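Local coordinates for GGDEF family protein (Caulobacter vibrioides, PDB 3U2A) that is a GGDEF family protein whose modelled fragment forms a PAS-type domain, a single antiparallel sheet flanked by helices, with two copies in the assembly, at residues 15-26 with 38-46; 59-70 with 85-93. All blocks are in the same frame, centred on the assembly; numbering follows the deposited sequence. Where two conformers were deposited one is given.

Contact 1 of 2, residues 15-26 with 38-46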
loop_
_atom_site.group_PDB
_atom_site.type_symbol
_atom_site.label_atom_id
_atom_site.label_comp_id
_atom_site.label_asym_id
_atom_site.label_seq_id
_atom_site.Cartn_x
_atom_site.Cartn_y
_atom_site.Cartn_z
ATOM N N THR A 15 -4.837 0.188 9.983
ATOM C CA THR A 15 -4.011 -0.408 8.939
ATOM C C THR A 15 -4.825 -1.358 8.061
ATOM O O THR A 15 -4.811 -1.224 6.840
ATOM C CB THR A 15 -2.749 -1.052 9.525
ATOM O OG1 THR A 15 -1.887 -0.004 9.974
ATOM C CG2 THR A 15 -2.008 -1.879 8.486
ATOM N N LEU A 16 -5.568 -2.280 8.672
ATOM C CA LEU A 16 -6.359 -3.228 7.887
ATOM C C LEU A 16 -7.473 -2.558 7.072
ATOM O O LEU A 16 -7.736 -2.963 5.940
ATOM C CB LEU A 16 -6.893 -4.365 8.760
ATOM C CG LEU A 16 -5.845 -5.300 9.376
ATOM C CD1 LEU A 16 -6.541 -6.367 10.246
ATOM C CD2 LEU A 16 -4.922 -5.955 8.310
ATOM N N GLU A 17 -8.099 -1.526 7.640
ATOM C CA GLU A 17 -9.144 -0.763 6.956
ATOM C C GLU A 17 -8.630 -0.097 5.688
ATOM O O GLU A 17 -9.268 -0.197 4.641
ATOM C CB GLU A 17 -9.745 0.311 7.877
ATOM C CG GLU A 17 -10.685 -0.222 8.932
ATOM C CD GLU A 17 -11.307 0.885 9.763
ATOM O OE1 GLU A 17 -10.700 1.975 9.873
ATOM O OE2 GLU A 17 -12.404 0.660 10.312
ATOM N N ALA A 18 -7.490 0.589 5.797
ATOM C CA ALA A 18 -6.883 1.271 4.655
ATOM C C ALA A 18 -6.389 0.285 3.584
ATOM O O ALA A 18 -6.613 0.498 2.400
ATOM C CB ALA A 18 -5.759 2.190 5.117
ATOM N N LEU A 19 -5.721 -0.789 4.014
ATOM C CA LEU A 19 -5.262 -1.849 3.108
ATOM C C LEU A 19 -6.436 -2.500 2.366
ATOM O O LEU A 19 -6.393 -2.686 1.140
ATOM C CB LEU A 19 -4.435 -2.901 3.865
ATOM C CG LEU A 19 -3.054 -2.491 4.408
ATOM C CD1 LEU A 19 -2.443 -3.603 5.268
ATOM C CD2 LEU A 19 -2.113 -2.093 3.274
ATOM N N GLY A 20 -7.492 -2.812 3.108
ATOM C CA GLY A 20 -8.701 -3.407 2.541
ATOM C C GLY A 20 -9.375 -2.491 1.537
ATOM O O GLY A 20 -9.835 -2.942 0.487
ATOM N N ALA A 21 -9.424 -1.201 1.863
ATOM C CA ALA A 21 -10.066 -0.193 1.022
ATOM C C ALA A 21 -9.323 -0.027 -0.303
ATOM O O ALA A 21 -9.939 0.113 -1.357
ATOM C CB ALA A 21 -10.140 1.128 1.754
ATOM N N ALA A 22 -7.993 -0.059 -0.227
ATOM C CA ALA A 22 -7.129 0.043 -1.394
ATOM C C ALA A 22 -7.031 -1.271 -2.180
ATOM O O ALA A 22 -6.623 -1.262 -3.337
ATOM C CB ALA A 22 -5.756 0.511 -0.966
ATOM N N ASP A 23 -7.428 -2.386 -1.554
ATOM C CA ASP A 23 -7.291 -3.740 -2.120
ATOM C C ASP A 23 -5.819 -4.108 -2.297
ATOM O O ASP A 23 -5.414 -4.617 -3.337
ATOM C CB ASP A 23 -8.035 -3.870 -3.451
ATOM C CG ASP A 23 -8.348 -5.310 -3.807
ATOM O OD1 ASP A 23 -8.517 -6.120 -2.870
ATOM O OD2 ASP A 23 -8.426 -5.629 -5.021
ATOM N N VAL A 24 -5.033 -3.820 -1.264
ATOM C CA VAL A 24 -3.577 -3.981 -1.264
ATOM C C VAL A 24 -3.170 -4.854 -0.057
ATOM O O VAL A 24 -3.893 -4.894 0.953
ATOM C CB VAL A 24 -2.912 -2.557 -1.203
ATOM C CG1 VAL A 24 -1.501 -2.563 -0.588
ATOM C CG2 VAL A 24 -2.919 -1.900 -2.580
ATOM N N ALA A 25 -2.018 -5.517 -0.139
ATOM C CA ALA A 25 -1.458 -6.205 1.021
ATOM C C ALA A 25 0.006 -5.805 1.225
ATOM O O ALA A 25 0.676 -5.331 0.297
ATOM C CB ALA A 25 -1.596 -7.725 0.901
ATOM N N LEU A 26 0.488 -5.967 2.450
ATOM C CA LEU A 26 1.890 -5.737 2.746
ATOM C C LEU A 26 2.578 -7.090 2.896
ATOM O O LEU A 26 1.957 -8.060 3.310
ATOM C CB LEU A 26 2.022 -4.915 4.025
ATOM C CG LEU A 26 1.278 -3.568 4.073
ATOM C CD1 LEU A 26 1.450 -2.888 5.432
ATOM C CD2 LEU A 26 1.746 -2.646 2.936
ATOM N N LEU A 38 2.321 -11.962 5.134
ATOM C CA LEU A 38 1.354 -11.068 4.494
ATOM C C LEU A 38 0.390 -10.428 5.492
ATOM O O LEU A 38 0.001 -11.054 6.487
ATOM C CB LEU A 38 0.551 -11.824 3.434
ATOM C CG LEU A 38 1.293 -12.207 2.163
ATOM C CD1 LEU A 38 0.569 -13.367 1.480
ATOM C CD2 LEU A 38 1.395 -11.007 1.226
ATOM N N ASN A 39 0.018 -9.179 5.217
ATOM C CA ASN A 39 -0.952 -8.437 6.013
ATOM C C ASN A 39 -1.806 -7.556 5.099
ATOM O O ASN A 39 -1.278 -6.822 4.268
ATOM C CB ASN A 39 -0.228 -7.566 7.044
ATOM C CG ASN A 39 -1.171 -6.958 8.058
ATOM O OD1 ASN A 39 -1.196 -5.741 8.243
ATOM N ND2 ASN A 39 -1.944 -7.806 8.737
ATOM N N GLY A 40 -3.121 -7.625 5.264
ATOM C CA GLY A 40 -4.033 -6.798 4.474
ATOM C C GLY A 40 -4.928 -7.643 3.597
ATOM O O GLY A 40 -5.382 -8.710 4.014
ATOM N N ALA A 41 -5.148 -7.183 2.365
ATOM C CA ALA A 41 -6.163 -7.765 1.475
ATOM C C ALA A 41 -5.673 -9.009 0.724
ATOM O O ALA A 41 -5.908 -9.151 -0.489
ATOM C CB ALA A 41 -6.704 -6.695 0.487
ATOM N N ALA A 42 -5.007 -9.914 1.444
ATOM C CA ALA A 42 -4.458 -11.123 0.821
ATOM C C ALA A 42 -5.557 -11.957 0.151
ATOM O O ALA A 42 -5.426 -12.335 -1.019
ATOM C CB ALA A 42 -3.674 -11.966 1.837
ATOM N N ARG A 43 -6.642 -12.219 0.874
ATOM C CA ARG A 43 -7.744 -13.023 0.332
ATOM C C ARG A 43 -8.295 -12.457 -0.981
ATOM O O ARG A 43 -8.443 -13.194 -1.970
ATOM C CB ARG A 43 -8.864 -13.210 1.374
ATOM C CG ARG A 43 -10.014 -14.077 0.872
ATOM C CD ARG A 43 -10.823 -14.703 2.007
ATOM N NE ARG A 43 -12.055 -15.337 1.521
ATOM C CZ ARG A 43 -12.115 -16.485 0.840
ATOM N NH1 ARG A 43 -11.011 -17.158 0.532
ATOM N NH2 ARG A 43 -13.292 -16.964 0.455
ATOM N N ALA A 44 -8.580 -11.149 -0.988
ATOM C CA ALA A 44 -9.076 -10.453 -2.173
ATOM C C ALA A 44 -8.148 -10.582 -3.377
ATOM O O ALA A 44 -8.608 -10.595 -4.526
ATOM C CB ALA A 44 -9.332 -8.985 -1.862
ATOM N N LEU A 45 -6.847 -10.682 -3.111
ATOM C CA LEU A 45 -5.847 -10.722 -4.168
ATOM C C LEU A 45 -5.523 -12.132 -4.672
ATOM O O LEU A 45 -4.699 -12.294 -5.579
ATOM C CB LEU A 45 -4.566 -10.027 -3.704
ATOM C CG LEU A 45 -4.663 -8.518 -3.513
ATOM C CD1 LEU A 45 -3.379 -8.001 -2.930
ATOM C CD2 LEU A 45 -4.960 -7.841 -4.817
ATOM N N GLY A 46 -6.155 -13.144 -4.080
ATOM C CA GLY A 46 -5.872 -14.532 -4.440
ATOM C C GLY A 46 -4.786 -15.147 -3.570
ATOM O O GLY A 46 -4.434 -16.326 -3.723
HETATM O O HOH W 1 -8.847 -7.992 -5.894
#

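Contact 2 of 2, residues 59-70 with 85-93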
loop_
_atom_site.group_PDB
_atom_site.type_symbol
_atom_site.label_atom_id
_atom_site.label_comp_id
_atom_site.label_asym_id
_atom_site.label_seq_id
_atom_site.Cartn_x
_atom_site.Cartn_y
_atom_site.Cartn_z
ATOM N N PHE A 59 4.622 -20.348 -1.708
ATOM C CA PHE A 59 4.548 -19.171 -2.558
ATOM C C PHE A 59 4.704 -19.571 -4.039
ATOM O O PHE A 59 3.854 -19.227 -4.879
ATOM C CB PHE A 59 5.623 -18.172 -2.107
ATOM C CG PHE A 59 5.771 -16.954 -2.995
ATOM C CD1 PHE A 59 5.027 -15.806 -2.751
ATOM C CD2 PHE A 59 6.686 -16.948 -4.053
ATOM C CE1 PHE A 59 5.180 -14.665 -3.548
ATOM C CE2 PHE A 59 6.839 -15.825 -4.854
ATOM C CZ PHE A 59 6.084 -14.681 -4.600
ATOM N N ARG A 60 5.764 -20.314 -4.352
ATOM C CA ARG A 60 6.005 -20.758 -5.744
ATOM C C ARG A 60 4.865 -21.621 -6.275
ATOM O O ARG A 60 4.472 -21.494 -7.443
ATOM C CB ARG A 60 7.302 -21.533 -5.846
ATOM C CG ARG A 60 8.530 -20.730 -5.536
ATOM C CD ARG A 60 9.756 -21.607 -5.638
ATOM N NE ARG A 60 10.941 -20.895 -5.175
ATOM C CZ ARG A 60 11.618 -21.198 -4.072
ATOM N NH1 ARG A 60 11.254 -22.225 -3.312
ATOM N NH2 ARG A 60 12.679 -20.479 -3.739
ATOM N N ALA A 61 4.329 -22.482 -5.409
ATOM C CA ALA A 61 3.272 -23.421 -5.776
ATOM C C ALA A 61 1.959 -22.722 -6.129
ATOM O O ALA A 61 1.171 -23.235 -6.915
ATOM C CB ALA A 61 3.054 -24.446 -4.658
ATOM N N LEU A 62 1.735 -21.544 -5.560
ATOM C CA LEU A 62 0.515 -20.797 -5.807
ATOM C C LEU A 62 0.564 -19.991 -7.107
ATOM O O LEU A 62 -0.476 -19.718 -7.698
ATOM C CB LEU A 62 0.179 -19.886 -4.615
ATOM C CG LEU A 62 -1.265 -19.346 -4.578
ATOM C CD1 LEU A 62 -2.287 -20.463 -4.388
ATOM C CD2 LEU A 62 -1.427 -18.287 -3.510
ATOM N N ALA A 63 1.759 -19.598 -7.543
ATOM C CA ALA A 63 1.931 -18.934 -8.832
ATOM C C ALA A 63 1.417 -19.834 -9.962
ATOM O O ALA A 63 1.532 -21.060 -9.875
ATOM C CB ALA A 63 3.391 -18.589 -9.061
ATOM N N LEU A 64 0.831 -19.240 -11.000
ATOM C CA LEU A 64 0.603 -19.991 -12.236
ATOM C C LEU A 64 1.961 -20.545 -12.685
ATOM O O LEU A 64 2.968 -19.842 -12.600
ATOM C CB LEU A 64 -0.029 -19.115 -13.322
ATOM C CG LEU A 64 -1.496 -19.348 -13.682
ATOM C CD1 LEU A 64 -2.392 -19.549 -12.455
ATOM C CD2 LEU A 64 -2.017 -18.226 -14.576
ATOM N N PRO A 65 2.005 -21.827 -13.104
ATOM C CA PRO A 65 3.298 -22.431 -13.422
ATOM C C PRO A 65 4.119 -21.607 -14.419
ATOM O O PRO A 65 5.319 -21.441 -14.212
ATOM C CB PRO A 65 2.911 -23.787 -13.996
ATOM C CG PRO A 65 1.635 -24.134 -13.279
ATOM C CD PRO A 65 0.909 -22.818 -13.166
ATOM N N GLN A 66 3.483 -21.078 -15.467
ATOM C CA GLN A 66 4.193 -20.282 -16.486
ATOM C C GLN A 66 4.738 -18.945 -15.963
ATOM O O GLN A 66 5.598 -18.324 -16.603
ATOM C CB GLN A 66 3.348 -20.087 -17.758
ATOM C CG GLN A 66 2.076 -19.247 -17.588
ATOM C CD GLN A 66 0.836 -20.088 -17.269
ATOM O OE1 GLN A 66 0.878 -21.016 -16.446
ATOM N NE2 GLN A 66 -0.285 -19.755 -17.924
ATOM N N ASP A 67 4.230 -18.515 -14.805
ATOM C CA ASP A 67 4.636 -17.254 -14.177
ATOM C C ASP A 67 5.657 -17.423 -13.050
ATOM O O ASP A 67 5.961 -16.451 -12.350
ATOM C CB ASP A 67 3.408 -16.521 -13.623
ATOM C CG ASP A 67 2.541 -15.883 -14.708
ATOM O OD1 ASP A 67 2.694 -16.210 -15.902
ATOM O OD2 ASP A 67 1.693 -15.044 -14.353
ATOM N N ARG A 68 6.201 -18.625 -12.879
ATOM C CA ARG A 68 7.083 -18.882 -11.739
ATOM C C ARG A 68 8.459 -18.218 -11.801
ATOM O O ARG A 68 9.067 -17.971 -10.759
ATOM C CB ARG A 68 7.158 -20.371 -11.428
ATOM C CG ARG A 68 5.824 -20.846 -10.920
ATOM C CD ARG A 68 5.793 -22.297 -10.591
ATOM N NE ARG A 68 4.577 -22.584 -9.848
ATOM C CZ ARG A 68 3.946 -23.742 -9.881
ATOM N NH1 ARG A 68 4.407 -24.736 -10.635
ATOM N NH2 ARG A 68 2.854 -23.902 -9.169
ATOM N N ALA A 69 8.929 -17.898 -13.006
ATOM C CA ALA A 69 10.143 -17.072 -13.151
ATOM C C ALA A 69 9.914 -15.674 -12.579
ATOM O O ALA A 69 10.766 -15.154 -11.842
ATOM C CB ALA A 69 10.579 -16.977 -14.597
ATOM N N GLN A 70 8.768 -15.077 -12.913
ATOM C CA GLN A 70 8.390 -13.772 -12.365
ATOM C C GLN A 70 8.162 -13.791 -10.846
ATOM O O GLN A 70 8.635 -12.897 -10.148
ATOM C CB GLN A 70 7.197 -13.169 -13.116
ATOM C CG GLN A 70 7.588 -12.212 -14.258
ATOM C CD GLN A 70 8.376 -10.977 -13.781
ATOM O OE1 GLN A 70 7.830 -10.068 -13.134
ATOM N NE2 GLN A 70 9.664 -10.945 -14.108
ATOM N N VAL A 85 10.694 -5.626 -8.018
ATOM C CA VAL A 85 9.564 -5.357 -8.911
ATOM C C VAL A 85 9.214 -6.662 -9.627
ATOM O O VAL A 85 10.053 -7.268 -10.305
ATOM C CB VAL A 85 9.854 -4.227 -9.952
ATOM C CG1 VAL A 85 8.625 -3.970 -10.829
ATOM C CG2 VAL A 85 10.266 -2.939 -9.265
ATOM N N ALA A 86 7.981 -7.112 -9.451
ATOM C CA ALA A 86 7.555 -8.346 -10.088
ATOM C C ALA A 86 6.072 -8.293 -10.372
ATOM O O ALA A 86 5.314 -7.605 -9.679
ATOM C CB ALA A 86 7.891 -9.556 -9.206
ATOM N N ARG A 87 5.651 -9.025 -11.394
ATOM C CA ARG A 87 4.229 -9.154 -11.662
ATOM C C ARG A 87 3.928 -10.565 -12.121
ATOM O O ARG A 87 4.610 -11.089 -12.991
ATOM C CB ARG A 87 3.744 -8.114 -12.682
ATOM C CG ARG A 87 4.488 -8.048 -13.991
ATOM C CD ARG A 87 3.887 -6.958 -14.888
ATOM N NE ARG A 87 2.497 -7.244 -15.245
ATOM C CZ ARG A 87 2.119 -7.905 -16.338
ATOM N NH1 ARG A 87 3.028 -8.356 -17.196
ATOM N NH2 ARG A 87 0.832 -8.119 -16.575
ATOM N N PHE A 88 2.929 -11.186 -11.516
ATOM C CA PHE A 88 2.574 -12.555 -11.882
ATOM C C PHE A 88 1.168 -12.884 -11.426
ATOM O O PHE A 88 0.589 -12.165 -10.598
ATOM C CB PHE A 88 3.576 -13.582 -11.319
ATOM C CG PHE A 88 3.657 -13.622 -9.805
ATOM C CD1 PHE A 88 4.513 -12.757 -9.113
ATOM C CD2 PHE A 88 2.923 -14.552 -9.082
ATOM C CE1 PHE A 88 4.609 -12.804 -7.721
ATOM C CE2 PHE A 88 3.008 -14.600 -7.678
ATOM C CZ PHE A 88 3.852 -13.724 -7.010
ATOM N N ARG A 89 0.623 -13.969 -11.973
ATOM C CA ARG A 89 -0.715 -14.410 -11.621
ATOM C C ARG A 89 -0.594 -15.553 -10.643
ATOM O O ARG A 89 0.379 -16.299 -10.692
ATOM C CB ARG A 89 -1.462 -14.885 -12.857
ATOM C CG ARG A 89 -1.698 -13.809 -13.889
ATOM C CD ARG A 89 -2.009 -14.403 -15.252
ATOM N NE ARG A 89 -0.834 -15.012 -15.875
ATOM C CZ ARG A 89 -0.816 -15.556 -17.083
ATOM N NH1 ARG A 89 -1.912 -15.575 -17.824
ATOM N NH2 ARG A 89 0.304 -16.082 -17.553
ATOM N N VAL A 90 -1.577 -15.678 -9.754
ATOM C CA VAL A 90 -1.685 -16.854 -8.890
ATOM C C VAL A 90 -2.910 -17.653 -9.309
ATOM O O VAL A 90 -3.727 -17.163 -10.097
ATOM C CB VAL A 90 -1.768 -16.492 -7.377
ATOM C CG1 VAL A 90 -0.432 -15.934 -6.888
ATOM C CG2 VAL A 90 -2.917 -15.506 -7.111
ATOM N N ARG A 91 -3.035 -18.876 -8.792
ATOM C CA ARG A 91 -4.210 -19.720 -9.054
ATOM C C ARG A 91 -5.482 -18.926 -8.782
ATOM O O ARG A 91 -5.591 -18.255 -7.754
ATOM C CB ARG A 91 -4.195 -20.986 -8.182
ATOM C CG ARG A 91 -2.844 -21.710 -8.052
ATOM C CD ARG A 91 -2.270 -22.186 -9.384
ATOM N NE ARG A 91 -0.965 -22.834 -9.222
ATOM C CZ ARG A 91 -0.717 -24.113 -9.482
ATOM N NH1 ARG A 91 -1.676 -24.908 -9.940
ATOM N NH2 ARG A 91 0.497 -24.604 -9.298
ATOM N N GLY A 92 -6.432 -18.985 -9.711
ATOM C CA GLY A 92 -7.617 -18.128 -9.657
ATOM C C GLY A 92 -7.569 -17.124 -10.795
ATOM O O GLY A 92 -8.605 -16.718 -11.329
ATOM N N GLY A 93 -6.353 -16.714 -11.157
ATOM C CA GLY A 93 -6.123 -15.925 -12.362
ATOM C C GLY A 93 -5.701 -14.470 -12.221
ATOM O O GLY A 93 -5.273 -13.872 -13.212
HETATM O O HOH W 2 -0.068 -18.024 -20.009
HETATM O O HOH W 3 11.174 -8.516 -12.372
#

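Contact 1 of 2, residues 15-26 with 38-46
L26 and N39 clasp each other through their backbones: L26 N reaches N39 O at 2.7 Å, and N39 N returns a bond to L26 O. Next to this hydrogen-bonded pair, A25 faces G40 in a non-hydrogen-bonded pair, their CA atoms 4.3 Å apart. The contact is most closely packed here: G40 has no side chain, which lets A25 CA and the L19 methyl CD1 close in on its backbone; CD1 lies 3.7 Å from G40 CA. A41 N then binds V24 O, carrying the ladder one bond past the strands. These strands, 25-30 and 35-40, form a beta hairpin of the PAS sheet, and helix 12-22 leads into the first of them through a Schellman motif with D23, at positive phi, as its C' residue. The axis of helix residues 15-22 runs at 84° to that of strand residues 38-40, so the helix lies across the hairpin strand. On the helix side, L16 CD2 rests against the N39 amide, 3.5 Å from ND2. N39 CG stands anti to the backbone N (chi1 -170°), which turns the amide toward L16, L19 and T15; W10 of the second subunit packs on N39 as well. The L45 methyls pack on the turn at D23, CD2 coming 3.6 Å from D23 O, a buried carbonyl without a polar partner in the model. In contrast to the tight fit at G40, the outer edge is looser: G20 merely brushes A41 CB, and a water bonded to D23 OD2 (2.6 Å) and A44 O bridges the helix end and residue 44.

Contact 2 of 2, residues 59-70 with 85-93
This is a largely polar contact with a small aromatic core, in which the turn between helices 56-62 and 68-75 grips the chain running on from strand 83-86. A63 and V90 form a single backbone bridge, their CA atoms 4.2 Å apart, with R91 N bonding L62 O and L64 N bonding R89 O on its two flanks. The D67 carboxylate binds both the backbone and the guanidinium of R89. R89 comes side-on, NH2 to OD1 at 2.9 Å and NE to OD2 at 3.0 Å, both oxygens lying in the guanidinium plane although that plane is turned 31° from the carboxylate. OD2 also accepts R89 N at 2.8 Å through its anti lone pair, so one oxygen fixes both backbone and side chain. L64 CD2 lies over one guanidinium face, 3.7 Å from NE, and a water links NH2 to Q66 NE2. The bent side chain of Q70 turns OE1 onto R87 N, a bond of 3.0 Å in the carbonyl plane. R91, bent at chi2 (-60°), brings NE to A63 O from above that carbonyl's plane, while P65 lies over a face of its guanidinium. Inside, the F88 ring meets F59 obliquely, CZ to CZ 3.4 Å and planes at 75°, with A63 CB close to F88 CD2. W98 of strand 98-102 stacks on F88 and meets F59 edge-to-face, tying both rings to the sheet. F59 also packs on A71 and L75 of helix 68-75, while A86 bonds W98 through the backbone and its side chain rests on V74 of that helix.

Overall arrangement
Contacts 1 and 2 follow one another along the chain: all of contact 1 precedes contact 2 in the sequence. Their centres lie about 18 Å apart, each about 11 Å from the centre of the chain. Both reach the same antiparallel sheet of the PAS domain, contact 1 through the hairpin 25-30/35-40 and contact 2 through strand 83-86, outermost on one side within the chain. They meet where G46 O packs against L62 CD2, 3.6 Å away, and against V90. The second subunit packs on contact 1, whereas no other chain of the assembly touches contact 2, which joins helices 56-62 and 68-75 to the edge strand 83-86 within one chain.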